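Local coordinates for protein beta-galactosidase (Geobacillus stearothermophilus, PDB 4OIF) that probably catalyses the hydrolysis of terminal non-reducing beta-D-galactose residues in beta-D-galactosides, as a zinc-containing homotrimer of glycoside hydrolase family 42, at residues W153-E158 against I250-N255; V280-A285 against L319-T324; Y468-A473 against G494-M499; M475-S480 against T500-I505. All coordinates share one frame; numbering follows the deposited sequence.

Interaction 1: residues W153-E158 against I250-N255; sequences WHVSNE and IPITTN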
loop_
_atom_site.group_PDB
_atom_site.type_symbol
_atom_site.label_atom_id
_atom_site.label_comp_id
_atom_site.label_asym_id
_atom_site.label_seq_id
_atom_site.Cartn_x
_atom_site.Cartn_y
_atom_site.Cartn_z
ATOM N N TRP A 153 35.785 -11.534 -18.723
ATOM C CA TRP A 153 34.506 -11.201 -19.308
ATOM C C TRP A 153 33.481 -10.956 -18.197
ATOM O O TRP A 153 33.409 -11.713 -17.223
ATOM C CB TRP A 153 34.029 -12.312 -20.237
ATOM C CG TRP A 153 34.816 -12.440 -21.504
ATOM C CD1 TRP A 153 35.742 -13.391 -21.800
ATOM C CD2 TRP A 153 34.722 -11.597 -22.655
ATOM N NE1 TRP A 153 36.240 -13.191 -23.060
ATOM C CE2 TRP A 153 35.630 -12.094 -23.607
ATOM C CE3 TRP A 153 33.959 -10.468 -22.973
ATOM C CZ2 TRP A 153 35.803 -11.496 -24.852
ATOM C CZ3 TRP A 153 34.124 -9.881 -24.204
ATOM C CH2 TRP A 153 35.038 -10.394 -25.132
ATOM N N HIS A 154 32.698 -9.894 -18.370
ATOM C CA HIS A 154 31.613 -9.508 -17.476
ATOM C C HIS A 154 30.318 -9.735 -18.262
ATOM O O HIS A 154 29.844 -8.855 -18.970
ATOM C CB HIS A 154 31.823 -8.042 -17.036
ATOM C CG HIS A 154 30.735 -7.453 -16.184
ATOM N ND1 HIS A 154 29.404 -7.439 -16.554
ATOM C CD2 HIS A 154 30.805 -6.752 -15.024
ATOM C CE1 HIS A 154 28.699 -6.802 -15.633
ATOM N NE2 HIS A 154 29.527 -6.367 -14.699
ATOM N N VAL A 155 29.761 -10.936 -18.183
ATOM C CA VAL A 155 28.687 -11.280 -19.104
ATOM C C VAL A 155 27.350 -10.705 -18.664
ATOM O O VAL A 155 26.820 -11.050 -17.599
ATOM C CB VAL A 155 28.571 -12.792 -19.280
ATOM C CG1 VAL A 155 27.485 -13.133 -20.291
ATOM C CG2 VAL A 155 29.885 -13.326 -19.762
ATOM N N SER A 156 26.816 -9.831 -19.521
ATOM C CA SER A 156 25.592 -9.075 -19.259
ATOM C C SER A 156 25.742 -8.227 -18.007
ATOM O O SER A 156 26.845 -7.796 -17.663
ATOM C CB SER A 156 24.382 -10.004 -19.108
ATOM O OG SER A 156 23.185 -9.262 -19.210
ATOM N N ASN A 157 24.624 -7.999 -17.324
ATOM C CA ASN A 157 24.658 -7.281 -16.062
ATOM C C ASN A 157 23.456 -7.580 -15.168
ATOM O O ASN A 157 22.308 -7.431 -15.599
ATOM C CB ASN A 157 24.753 -5.780 -16.318
ATOM C CG ASN A 157 25.095 -5.013 -15.073
ATOM O OD1 ASN A 157 26.262 -4.941 -14.676
ATOM N ND2 ASN A 157 24.077 -4.453 -14.426
ATOM N N GLU A 158 23.739 -7.994 -13.930
ATOM C CA GLU A 158 22.719 -8.278 -12.911
ATOM C C GLU A 158 21.492 -9.000 -13.469
ATOM O O GLU A 158 20.374 -8.487 -13.373
ATOM C CB GLU A 158 22.286 -6.977 -12.214
ATOM C CG GLU A 158 23.350 -6.400 -11.291
ATOM C CD GLU A 158 22.837 -5.318 -10.349
ATOM O OE1 GLU A 158 21.934 -4.536 -10.742
ATOM O OE2 GLU A 158 23.349 -5.255 -9.205
ATOM N N ILE A 250 40.323 -16.661 -21.109
ATOM C CA ILE A 250 39.777 -15.506 -20.414
ATOM C C ILE A 250 38.640 -15.921 -19.484
ATOM O O ILE A 250 37.617 -16.433 -19.931
ATOM C CB ILE A 250 39.281 -14.432 -21.390
ATOM C CG1 ILE A 250 40.390 -14.074 -22.373
ATOM C CG2 ILE A 250 38.858 -13.181 -20.611
ATOM C CD1 ILE A 250 41.572 -13.355 -21.724
ATOM N N PRO A 251 38.821 -15.701 -18.174
ATOM C CA PRO A 251 37.787 -16.125 -17.224
ATOM C C PRO A 251 36.478 -15.352 -17.413
ATOM O O PRO A 251 36.472 -14.180 -17.764
ATOM C CB PRO A 251 38.419 -15.833 -15.855
ATOM C CG PRO A 251 39.412 -14.754 -16.122
ATOM C CD PRO A 251 39.935 -14.999 -17.515
ATOM N N ILE A 252 35.368 -16.033 -17.186
ATOM C CA ILE A 252 34.050 -15.456 -17.379
ATOM C C ILE A 252 33.322 -15.333 -16.051
ATOM O O ILE A 252 33.265 -16.305 -15.280
ATOM C CB ILE A 252 33.206 -16.324 -18.334
ATOM C CG1 ILE A 252 33.816 -16.327 -19.744
ATOM C CG2 ILE A 252 31.746 -15.856 -18.329
ATOM C CD1 ILE A 252 33.213 -17.378 -20.707
ATOM N N THR A 253 32.767 -14.154 -15.769
ATOM C CA THR A 253 31.877 -14.024 -14.611
ATOM C C THR A 253 30.623 -13.260 -14.968
ATOM O O THR A 253 30.526 -12.690 -16.051
ATOM C CB THR A 253 32.548 -13.316 -13.427
ATOM O OG1 THR A 253 31.735 -13.474 -12.254
ATOM C CG2 THR A 253 32.731 -11.834 -13.720
ATOM N N THR A 254 29.659 -13.265 -14.054
ATOM C CA THR A 254 28.524 -12.347 -14.125
ATOM C C THR A 254 28.238 -11.818 -12.709
ATOM O O THR A 254 28.432 -12.540 -11.729
ATOM C CB THR A 254 27.271 -13.029 -14.752
ATOM O OG1 THR A 254 26.220 -12.068 -14.911
ATOM C CG2 THR A 254 26.773 -14.194 -13.896
ATOM N N ASN A 255 27.807 -10.563 -12.582
ATOM C CA ASN A 255 27.684 -9.999 -11.237
ATOM C C ASN A 255 26.365 -10.349 -10.531
ATOM O O ASN A 255 25.268 -10.181 -11.072
ATOM C CB ASN A 255 27.908 -8.474 -11.243
ATOM C CG ASN A 255 27.193 -7.739 -12.384
ATOM O OD1 ASN A 255 26.853 -8.312 -13.432
ATOM N ND2 ASN A 255 26.994 -6.434 -12.182
#

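Interaction 2: residues V280-A285 against L319-T324; sequences VISWDA and LLMECT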
loop_
_atom_site.group_PDB
_atom_site.type_symbol
_atom_site.label_atom_id
_atom_site.label_comp_id
_atom_site.label_asym_id
_atom_site.label_seq_id
_atom_site.Cartn_x
_atom_site.Cartn_y
_atom_site.Cartn_z
ATOM N N VAL A 280 34.394 -17.560 -12.111
ATOM C CA VAL A 280 34.615 -16.849 -10.866
ATOM C C VAL A 280 33.326 -16.123 -10.457
ATOM O O VAL A 280 32.567 -15.640 -11.307
ATOM C CB VAL A 280 35.830 -15.860 -10.990
ATOM C CG1 VAL A 280 35.638 -14.911 -12.149
ATOM C CG2 VAL A 280 36.080 -15.103 -9.684
ATOM N N ILE A 281 33.060 -16.108 -9.151
ATOM C CA ILE A 281 31.891 -15.445 -8.597
ATOM C C ILE A 281 32.214 -13.992 -8.305
ATOM O O ILE A 281 33.288 -13.672 -7.789
ATOM C CB ILE A 281 31.398 -16.111 -7.294
ATOM C CG1 ILE A 281 31.099 -17.594 -7.521
ATOM C CG2 ILE A 281 30.176 -15.374 -6.753
ATOM C CD1 ILE A 281 30.176 -17.865 -8.707
ATOM N N SER A 282 31.289 -13.110 -8.645
ATOM C CA SER A 282 31.478 -11.698 -8.371
ATOM C C SER A 282 30.158 -11.112 -7.956
ATOM O O SER A 282 29.119 -11.615 -8.374
ATOM C CB SER A 282 32.037 -10.955 -9.592
ATOM O OG SER A 282 31.022 -10.714 -10.539
ATOM N N TRP A 283 30.176 -10.066 -7.129
ATOM C CA TRP A 283 28.888 -9.484 -6.734
ATOM C C TRP A 283 28.896 -8.003 -6.347
ATOM O O TRP A 283 29.943 -7.370 -6.240
ATOM C CB TRP A 283 28.268 -10.313 -5.599
ATOM C CG TRP A 283 28.803 -10.092 -4.206
ATOM C CD1 TRP A 283 30.023 -10.480 -3.709
ATOM C CD2 TRP A 283 28.098 -9.495 -3.108
ATOM N NE1 TRP A 283 30.121 -10.136 -2.374
ATOM C CE2 TRP A 283 28.954 -9.533 -1.986
ATOM C CE3 TRP A 283 26.829 -8.930 -2.969
ATOM C CZ2 TRP A 283 28.582 -9.018 -0.750
ATOM C CZ3 TRP A 283 26.463 -8.415 -1.738
ATOM C CH2 TRP A 283 27.335 -8.463 -0.645
ATOM N N ASP A 284 27.693 -7.465 -6.166
ATOM C CA ASP A 284 27.482 -6.033 -5.997
ATOM C C ASP A 284 26.924 -5.707 -4.630
ATOM O O ASP A 284 25.783 -6.050 -4.325
ATOM C CB ASP A 284 26.527 -5.514 -7.067
ATOM C CG ASP A 284 26.921 -5.956 -8.445
ATOM O OD1 ASP A 284 28.127 -6.220 -8.657
ATOM O OD2 ASP A 284 26.026 -6.036 -9.311
ATOM N N ALA A 285 27.720 -5.030 -3.816
ATOM C CA ALA A 285 27.339 -4.768 -2.437
ATOM C C ALA A 285 26.931 -3.319 -2.228
ATOM O O ALA A 285 27.709 -2.405 -2.496
ATOM C CB ALA A 285 28.481 -5.129 -1.502
ATOM N N LEU A 319 35.172 -11.999 -6.482
ATOM C CA LEU A 319 35.498 -10.649 -6.887
ATOM C C LEU A 319 34.346 -9.702 -6.564
ATOM O O LEU A 319 33.230 -9.862 -7.051
ATOM C CB LEU A 319 35.857 -10.610 -8.383
ATOM C CG LEU A 319 37.141 -11.371 -8.773
ATOM C CD1 LEU A 319 37.240 -11.619 -10.273
ATOM C CD2 LEU A 319 38.406 -10.671 -8.268
ATOM N N LEU A 320 34.612 -8.726 -5.705
ATOM C CA LEU A 320 33.663 -7.646 -5.523
ATOM C C LEU A 320 33.631 -6.872 -6.830
ATOM O O LEU A 320 34.628 -6.258 -7.211
ATOM C CB LEU A 320 34.054 -6.746 -4.363
ATOM C CG LEU A 320 33.083 -5.593 -4.117
ATOM C CD1 LEU A 320 31.715 -6.151 -3.779
ATOM C CD2 LEU A 320 33.592 -4.676 -3.005
ATOM N N MET A 321 32.501 -6.936 -7.534
ATOM C CA MET A 321 32.376 -6.271 -8.830
ATOM C C MET A 321 31.870 -4.837 -8.656
ATOM O O MET A 321 32.277 -3.918 -9.381
ATOM C CB MET A 321 31.443 -7.057 -9.761
ATOM C CG MET A 321 31.369 -6.514 -11.190
ATOM S SD MET A 321 32.907 -6.709 -12.123
ATOM C CE MET A 321 33.103 -8.480 -12.040
ATOM N N GLU A 322 30.983 -4.647 -7.688
ATOM C CA GLU A 322 30.459 -3.319 -7.422
ATOM C C GLU A 322 30.321 -3.037 -5.929
ATOM O O GLU A 322 29.972 -3.918 -5.138
ATOM C CB GLU A 322 29.101 -3.132 -8.100
ATOM C CG GLU A 322 29.105 -3.231 -9.622
ATOM C CD GLU A 322 27.694 -3.286 -10.190
ATOM O OE1 GLU A 322 26.744 -3.168 -9.383
ATOM O OE2 GLU A 322 27.536 -3.447 -11.426
ATOM N N CYS A 323 30.624 -1.795 -5.566
ATOM C CA CYS A 323 30.182 -1.177 -4.319
ATOM C C CYS A 323 30.268 0.328 -4.567
ATOM O O CYS A 323 30.817 0.749 -5.588
ATOM C CB CYS A 323 31.032 -1.615 -3.117
ATOM S SG CYS A 323 32.763 -1.078 -3.125
ATOM N N THR A 324 29.704 1.140 -3.680
ATOM C CA THR A 324 29.809 2.590 -3.857
ATOM C C THR A 324 30.871 3.139 -2.913
ATOM O O THR A 324 30.957 2.721 -1.757
ATOM C CB THR A 324 28.434 3.328 -3.641
ATOM O OG1 THR A 324 28.609 4.751 -3.727
ATOM C CG2 THR A 324 27.810 2.983 -2.320
HETATM O O HOH W 1 28.655 -0.138 -1.268
#

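Interaction 3: residues Y468-A473 against G494-M499; sequences YKLLIA and GGTLVM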
loop_
_atom_site.group_PDB
_atom_site.type_symbol
_atom_site.label_atom_id
_atom_site.label_comp_id
_atom_site.label_asym_id
_atom_site.label_seq_id
_atom_site.Cartn_x
_atom_site.Cartn_y
_atom_site.Cartn_z
ATOM N N TYR A 468 33.312 -30.398 7.140
ATOM C CA TYR A 468 33.054 -29.532 8.296
ATOM C C TYR A 468 32.830 -30.320 9.581
ATOM O O TYR A 468 32.372 -31.465 9.547
ATOM C CB TYR A 468 31.847 -28.627 8.018
ATOM C CG TYR A 468 32.005 -27.845 6.740
ATOM C CD1 TYR A 468 32.711 -26.650 6.713
ATOM C CD2 TYR A 468 31.480 -28.323 5.553
ATOM C CE1 TYR A 468 32.874 -25.951 5.545
ATOM C CE2 TYR A 468 31.640 -27.627 4.375
ATOM C CZ TYR A 468 32.337 -26.445 4.376
ATOM O OH TYR A 468 32.496 -25.765 3.189
ATOM N N LYS A 469 33.169 -29.705 10.710
ATOM C CA LYS A 469 32.918 -30.297 12.022
ATOM C C LYS A 469 31.488 -30.037 12.445
ATOM O O LYS A 469 30.838 -30.867 13.071
ATOM C CB LYS A 469 33.846 -29.716 13.085
ATOM C CG LYS A 469 35.328 -30.035 12.966
ATOM C CD LYS A 469 36.033 -29.411 14.166
ATOM C CE LYS A 469 37.483 -29.824 14.291
ATOM N NZ LYS A 469 38.129 -28.966 15.335
ATOM N N LEU A 470 31.025 -28.842 12.110
ATOM C CA LEU A 470 29.751 -28.343 12.560
ATOM C C LEU A 470 28.987 -27.832 11.363
ATOM O O LEU A 470 29.464 -26.940 10.656
ATOM C CB LEU A 470 29.943 -27.240 13.591
ATOM C CG LEU A 470 28.677 -26.527 14.064
ATOM C CD1 LEU A 470 27.666 -27.496 14.669
ATOM C CD2 LEU A 470 29.024 -25.428 15.052
ATOM N N LEU A 471 27.827 -28.439 11.121
ATOM C CA LEU A 471 26.914 -28.032 10.064
ATOM C C LEU A 471 25.595 -27.536 10.665
ATOM O O LEU A 471 24.912 -28.253 11.400
ATOM C CB LEU A 471 26.656 -29.182 9.092
ATOM C CG LEU A 471 25.662 -28.840 7.975
ATOM C CD1 LEU A 471 26.139 -27.628 7.193
ATOM C CD2 LEU A 471 25.448 -30.014 7.046
ATOM N N ILE A 472 25.253 -26.298 10.337
ATOM C CA ILE A 472 24.069 -25.635 10.851
ATOM C C ILE A 472 23.049 -25.439 9.725
ATOM O O ILE A 472 23.282 -24.678 8.796
ATOM C CB ILE A 472 24.451 -24.275 11.491
ATOM C CG1 ILE A 472 25.402 -24.507 12.669
ATOM C CG2 ILE A 472 23.215 -23.480 11.922
ATOM C CD1 ILE A 472 26.064 -23.246 13.192
ATOM N N ALA A 473 21.924 -26.138 9.807
ATOM C CA ALA A 473 20.890 -26.071 8.772
ATOM C C ALA A 473 19.535 -25.654 9.345
ATOM O O ALA A 473 18.671 -26.495 9.573
ATOM C CB ALA A 473 20.765 -27.413 8.072
ATOM N N GLY A 494 30.708 -38.698 12.148
ATOM C CA GLY A 494 31.340 -37.816 13.110
ATOM C C GLY A 494 30.906 -36.364 13.058
ATOM O O GLY A 494 31.302 -35.567 13.913
ATOM N N GLY A 495 30.100 -36.017 12.056
ATOM C CA GLY A 495 29.573 -34.677 11.922
ATOM C C GLY A 495 28.676 -34.269 13.080
ATOM O O GLY A 495 27.982 -35.096 13.667
ATOM N N THR A 496 28.717 -32.984 13.419
ATOM C CA THR A 496 27.799 -32.392 14.371
ATOM C C THR A 496 26.817 -31.494 13.609
ATOM O O THR A 496 27.216 -30.526 12.973
ATOM C CB THR A 496 28.546 -31.578 15.441
ATOM O OG1 THR A 496 29.304 -32.461 16.268
ATOM C CG2 THR A 496 27.572 -30.814 16.306
ATOM N N LEU A 497 25.538 -31.831 13.665
ATOM C CA LEU A 497 24.514 -31.164 12.883
ATOM C C LEU A 497 23.525 -30.470 13.790
ATOM O O LEU A 497 23.108 -31.050 14.779
ATOM C CB LEU A 497 23.794 -32.177 12.003
ATOM C CG LEU A 497 22.562 -31.713 11.231
ATOM C CD1 LEU A 497 22.896 -30.637 10.195
ATOM C CD2 LEU A 497 21.914 -32.892 10.571
ATOM N N VAL A 498 23.160 -29.235 13.455
ATOM C CA VAL A 498 22.146 -28.482 14.199
ATOM C C VAL A 498 20.987 -28.082 13.287
ATOM O O VAL A 498 21.186 -27.427 12.266
ATOM C CB VAL A 498 22.725 -27.203 14.847
ATOM C CG1 VAL A 498 21.624 -26.396 15.516
ATOM C CG2 VAL A 498 23.801 -27.547 15.865
ATOM N N MET A 499 19.777 -28.492 13.648
ATOM C CA MET A 499 18.594 -28.057 12.920
ATOM C C MET A 499 17.599 -27.420 13.867
ATOM O O MET A 499 17.779 -27.435 15.091
ATOM C CB MET A 499 17.942 -29.218 12.164
ATOM C CG MET A 499 18.688 -29.592 10.903
ATOM S SD MET A 499 17.888 -30.908 9.982
ATOM C CE MET A 499 17.771 -30.200 8.359
HETATM O O HOH W 2 31.527 -32.853 14.918
#

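Interaction 4: residues M475-S480 against T500-I505; sequences MLYLVS and TYISGI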
loop_
_atom_site.group_PDB
_atom_site.type_symbol
_atom_site.label_atom_id
_atom_site.label_comp_id
_atom_site.label_asym_id
_atom_site.label_seq_id
_atom_site.Cartn_x
_atom_site.Cartn_y
_atom_site.Cartn_z
ATOM N N MET A 475 15.714 -24.067 9.710
ATOM C CA MET A 475 14.496 -23.920 8.906
ATOM C C MET A 475 14.632 -24.527 7.510
ATOM O O MET A 475 14.336 -23.872 6.508
ATOM C CB MET A 475 14.117 -22.448 8.772
ATOM C CG MET A 475 13.912 -21.759 10.088
ATOM S SD MET A 475 13.419 -20.042 9.868
ATOM C CE MET A 475 11.797 -20.307 9.165
ATOM N N LEU A 476 15.117 -25.763 7.452
ATOM C CA LEU A 476 15.271 -26.450 6.181
ATOM C C LEU A 476 13.946 -27.104 5.831
ATOM O O LEU A 476 13.862 -28.327 5.708
ATOM C CB LEU A 476 16.391 -27.483 6.249
ATOM C CG LEU A 476 16.846 -28.004 4.881
ATOM C CD1 LEU A 476 17.373 -26.871 4.018
ATOM C CD2 LEU A 476 17.890 -29.091 5.053
ATOM N N TYR A 477 12.924 -26.258 5.698
ATOM C CA TYR A 477 11.537 -26.650 5.455
ATOM C C TYR A 477 11.413 -27.627 4.297
ATOM O O TYR A 477 10.819 -28.686 4.433
ATOM C CB TYR A 477 10.716 -25.381 5.219
ATOM C CG TYR A 477 9.405 -25.511 4.475
ATOM C CD1 TYR A 477 8.224 -25.811 5.147
ATOM C CD2 TYR A 477 9.334 -25.261 3.104
ATOM C CE1 TYR A 477 7.013 -25.902 4.471
ATOM C CE2 TYR A 477 8.128 -25.343 2.421
ATOM C CZ TYR A 477 6.973 -25.667 3.112
ATOM O OH TYR A 477 5.773 -25.768 2.440
ATOM N N LEU A 478 11.997 -27.275 3.163
ATOM C CA LEU A 478 12.067 -28.175 2.026
ATOM C C LEU A 478 13.403 -28.915 1.999
ATOM O O LEU A 478 14.453 -28.293 2.084
ATOM C CB LEU A 478 11.871 -27.390 0.728
ATOM C CG LEU A 478 11.970 -28.132 -0.604
ATOM C CD1 LEU A 478 11.032 -27.487 -1.614
ATOM C CD2 LEU A 478 13.414 -28.157 -1.128
ATOM N N VAL A 479 13.359 -30.238 1.856
ATOM C CA VAL A 479 14.576 -31.041 1.754
ATOM C C VAL A 479 14.279 -32.379 1.063
ATOM O O VAL A 479 13.272 -33.019 1.336
ATOM C CB VAL A 479 15.206 -31.287 3.153
ATOM C CG1 VAL A 479 14.304 -32.176 4.010
ATOM C CG2 VAL A 479 16.601 -31.876 3.016
ATOM N N SER A 480 15.152 -32.799 0.160
ATOM C CA SER A 480 14.934 -34.043 -0.569
ATOM C C SER A 480 15.366 -35.251 0.244
ATOM O O SER A 480 16.116 -35.121 1.213
ATOM C CB SER A 480 15.691 -34.025 -1.912
ATOM O OG SER A 480 17.103 -34.135 -1.737
ATOM N N THR A 500 16.554 -26.838 13.294
ATOM C CA THR A 500 15.623 -26.044 14.080
ATOM C C THR A 500 14.203 -26.301 13.676
ATOM O O THR A 500 13.922 -27.084 12.771
ATOM C CB THR A 500 15.849 -24.523 13.917
ATOM O OG1 THR A 500 15.385 -24.108 12.621
ATOM C CG2 THR A 500 17.328 -24.137 14.106
ATOM N N TYR A 501 13.318 -25.584 14.350
ATOM C CA TYR A 501 11.931 -25.472 13.957
ATOM C C TYR A 501 11.767 -25.289 12.448
ATOM O O TYR A 501 12.623 -24.690 11.786
ATOM C CB TYR A 501 11.298 -24.300 14.690
ATOM C CG TYR A 501 12.056 -23.010 14.527
ATOM C CD1 TYR A 501 13.111 -22.688 15.376
ATOM C CD2 TYR A 501 11.713 -22.098 13.524
ATOM C CE1 TYR A 501 13.816 -21.490 15.228
ATOM C CE2 TYR A 501 12.406 -20.898 13.372
ATOM C CZ TYR A 501 13.462 -20.598 14.225
ATOM O OH TYR A 501 14.158 -19.410 14.086
ATOM N N ILE A 502 10.659 -25.814 11.928
ATOM C CA ILE A 502 10.280 -25.707 10.522
ATOM C C ILE A 502 11.384 -26.186 9.592
ATOM O O ILE A 502 11.754 -25.519 8.627
ATOM C CB ILE A 502 9.857 -24.261 10.179
ATOM C CG1 ILE A 502 8.928 -23.737 11.277
ATOM C CG2 ILE A 502 9.103 -24.223 8.875
ATOM C CD1 ILE A 502 8.355 -22.393 11.007
ATOM N N SER A 503 11.893 -27.372 9.890
ATOM C CA SER A 503 12.896 -28.018 9.056
ATOM C C SER A 503 12.379 -29.373 8.647
ATOM O O SER A 503 11.831 -30.057 9.454
ATOM C CB SER A 503 14.209 -28.174 9.811
ATOM O OG SER A 503 14.669 -26.930 10.312
ATOM N N GLY A 504 12.565 -29.765 7.400
ATOM C CA GLY A 504 12.213 -31.109 6.972
ATOM C C GLY A 504 10.726 -31.399 6.924
ATOM O O GLY A 504 10.274 -32.467 7.314
ATOM N N ILE A 505 9.957 -30.446 6.425
ATOM C CA ILE A 505 8.504 -30.556 6.432
ATOM C C ILE A 505 7.981 -31.145 5.129
ATOM O O ILE A 505 6.957 -31.843 5.078
ATOM C CB ILE A 505 7.888 -29.181 6.662
ATOM C CG1 ILE A 505 8.447 -28.592 7.960
ATOM C CG2 ILE A 505 6.371 -29.254 6.696
ATOM C CD1 ILE A 505 8.245 -29.493 9.169
#

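Interaction 1: residues W153-E158 against I250-N255
Ile250 pushes its CG2 methyl against the five-membered part of the Trp153 indole, 3.3 Å from CD1, while CG1 of Ile252 lies beside Trp153 CB. The base of the indole thus sits in a shallow hollow between two isoleucines; Leu243 and Leu86 pack on the side chain as well, and NE1 is bonded to Thr247. Farther along, two methyls meet: Val155 CG2 lies 3.5 Å from Ile252 CG2. Beneath these side chains the backbones run parallel, with Trp153 N bonded to Pro251 O, Thr253 N to Trp153 O and Val155 N to Thr253 O, each at 2.9 Å and nearly straight. Where this ladder stops, Thr254 continues it with its side chain, OG1 donating to Val155 O at 2.9 Å. Asn255 fills a hollow between the His154 ring, the Asn157 amide and the backbone of Glu158. With CG set between its backbone N and carbonyl carbon (chi1 44°), the amide rises toward residues 153-158. ND2 donates to Asn157 OD1 at 3.0 Å; that oxygen lies in the Asn255 amide plane, whereas ND2 stands above the Asn157 plane, the two planes being 60° apart. OD1 accepts from Glu158 N at 3.2 Å and has His154 CE1 equally near. One donor and one acceptor bond fix which way round the Asn255 amide lies. Asn157 ND2 and Glu158 OE1 each hydrogen-bond glycerol, probably from the crystallisation liquor. An Asn-Glu pair just past the C-terminal end of a barrel strand, its Glu the predicted proton donor, is characteristic of clan GH-A TIM barrels.

Interaction 2: residues V280-A285 against L319-T324
Asp284 and Glu322 lay their carboxylates flat over one another, planes 12° apart, with OD2 of Asp284 only 3.0 Å from OE1 of Glu322. Both side chains leave the backbone alike, CG anti to the carbonyl carbon (chi1 -49° in Asp284, -62° in Glu322), and Glu322 then runs extended. The two facing oxygens are acceptors and do not bond each other: Tyr286 OH binds Glu322 OE1, a glycerol binds OE2, and Asn255 makes a weak bond to Asp284 OD2. Glu322 is the predicted nucleophile. Its strand, 319-322, follows strand 282-284 in a beta-alpha-beta unit of the TIM barrel, and a beta bulge shifts the parallel register by one residue just before Asp284. There Trp283 O takes two donors from the same face of its plane, Met321 N at 2.9 Å and Glu322 N at 3.3 Å. Met321, drawn into the bulge, is bent at its second and third torsions, which folds its CE back to 3.4 Å from Ser282 OG. Leu320 turns its CD1 toward the Trp283 carbonyl and to 4.1 Å from Ala285 CB, the methyl that also lies over one face of the Trp283 ring, toward its rim. At the start of the pair, Val280 CG2 meets Leu319 CD1 at 3.7 Å, the side chains crossing at about a right angle. At the far end a water donates to Ala285 O (2.7 Å) and accepts from Thr324 N (2.9 Å).

Interaction 3: residues Y468-A473 against G494-M499
Peptide groups are the flat groups that join Lys469-Ala473 to Gly495-Met499, and each face of the ribbon they form carries its own row of side chains: Leu470, Ile472, Thr496 and Val498 on one, Leu471, Ala473, Leu497 and Met499 on the other; strand 413-416 is bonded along the other edge of 470-473. These are the two parallel strands of a beta-alpha-beta unit in the trimerisation domain, connected through helix 481-492, which packs on the Leu471 and Leu497 face; helix 600-613 lies against the Leu470 and Val498 face. Thr496 N to Lys469 O opens the ladder, followed by Leu471 N to Thr496 O, Val498 N to Leu471 O and Ala473 N to Val498 O, the last three 2.9 Å each. Leu470 reaches across with CD1, 3.7 Å from Thr496 CG2 and also close to Val498 CG2. Leu471 and Leu497, both with CG anti to the backbone N (chi1 178° and 172°), lie side by side and point the same way, Leu471 CG 4.0 Å from Leu497 CD1. Met499 bends at its third torsion to hold CE 4.1 Å from Ala473 CB, while its CG lies 3.4 Å from Ala473 O. Cutting this side chain back to an alanine would probably open a gap beside Ala473, whose methyl would lose CG and CE as neighbours. Gly494 ends helix 481-492 in a Schellman motif. Next to it a water donates to Lys469 O (2.8 Å) and Gly494 O (2.9 Å) and accepts from Thr496 OG1 at 2.6 Å.

Interaction 4: residues M475-S480 against T500-I505
Met475 and Tyr501 form a Met-aromatic contact at one end of the apolar centre: Met475 CG lies 3.7 Å from Tyr501 CE2, and SD is 4.9 Å from the ring centroid, approaching obliquely. Here two loops of the trimerisation domain meet where they leave the ends of the neighbouring parallel strands 470-473 and 496-500. At the other end Tyr477 crosses Ile505 at about a right angle, its CD1 3.7 Å from Ile505 CB, with Ile502 CG2 also beside the ring. Phe372 of a neighbouring subunit packs on both Tyr477 and Ile505, and Tyr477 OH bonds to Asp510 of its own chain and to Lys371 of the neighbouring subunit, which places this end at the trimer interface. Val479 CG1 rests on Gly504 CA, where the positive phi favours glycine. Farther out come the backbone bonds. Gly504 N reaches Leu476 O from above its carbonyl plane at 2.6 Å; Ile505 N meets a lone pair of Tyr477 O in plane at 2.8 Å. Leu476 is the centre of an inverse gamma turn, closed by a weak bond from Tyr477 N to Met475 O. At the polar edge Thr500 OG1, set between its backbone N and carbonyl carbon (chi1 73°), accepts from Met475 N at 2.9 Å and donates to Tyr501 O at 2.9 Å, while sitting over one face of the Tyr501 ring. With a valine here the hydroxyl is gone, which would probably leave Met475 N and Tyr501 O without this mate. Ser503 OG takes a weak bond from Leu476 N and donates to Thr500 O at 2.6 Å.

In the fold
Interactions 1 and 2 are neighbours in the barrel sheet, centres 11 Å apart, joined where Thr253 OG1 meets Val280 O at 2.5 Å, probably as a hydrogen bond. Together they bring the predicted proton donor Glu158 and nucleophile Glu322 to one glycerol-binding pocket: Asp284 OD2 lies 2.8 Å from Glu158 OE2, and Asn255 ND2 is 3.1 Å from Glu322 OE2. Interactions 3 and 4 belong to the trimerisation domain, centres 15 Å apart, their segments alternating along the chain; Met499 CE touches Leu476 CD2 at 3.5 Å. Interaction 3 pairs the strands whose following loops interaction 4 joins. The two pairs do not touch: interactions 2 and 3 are about 14 Å apart at their nearest atoms.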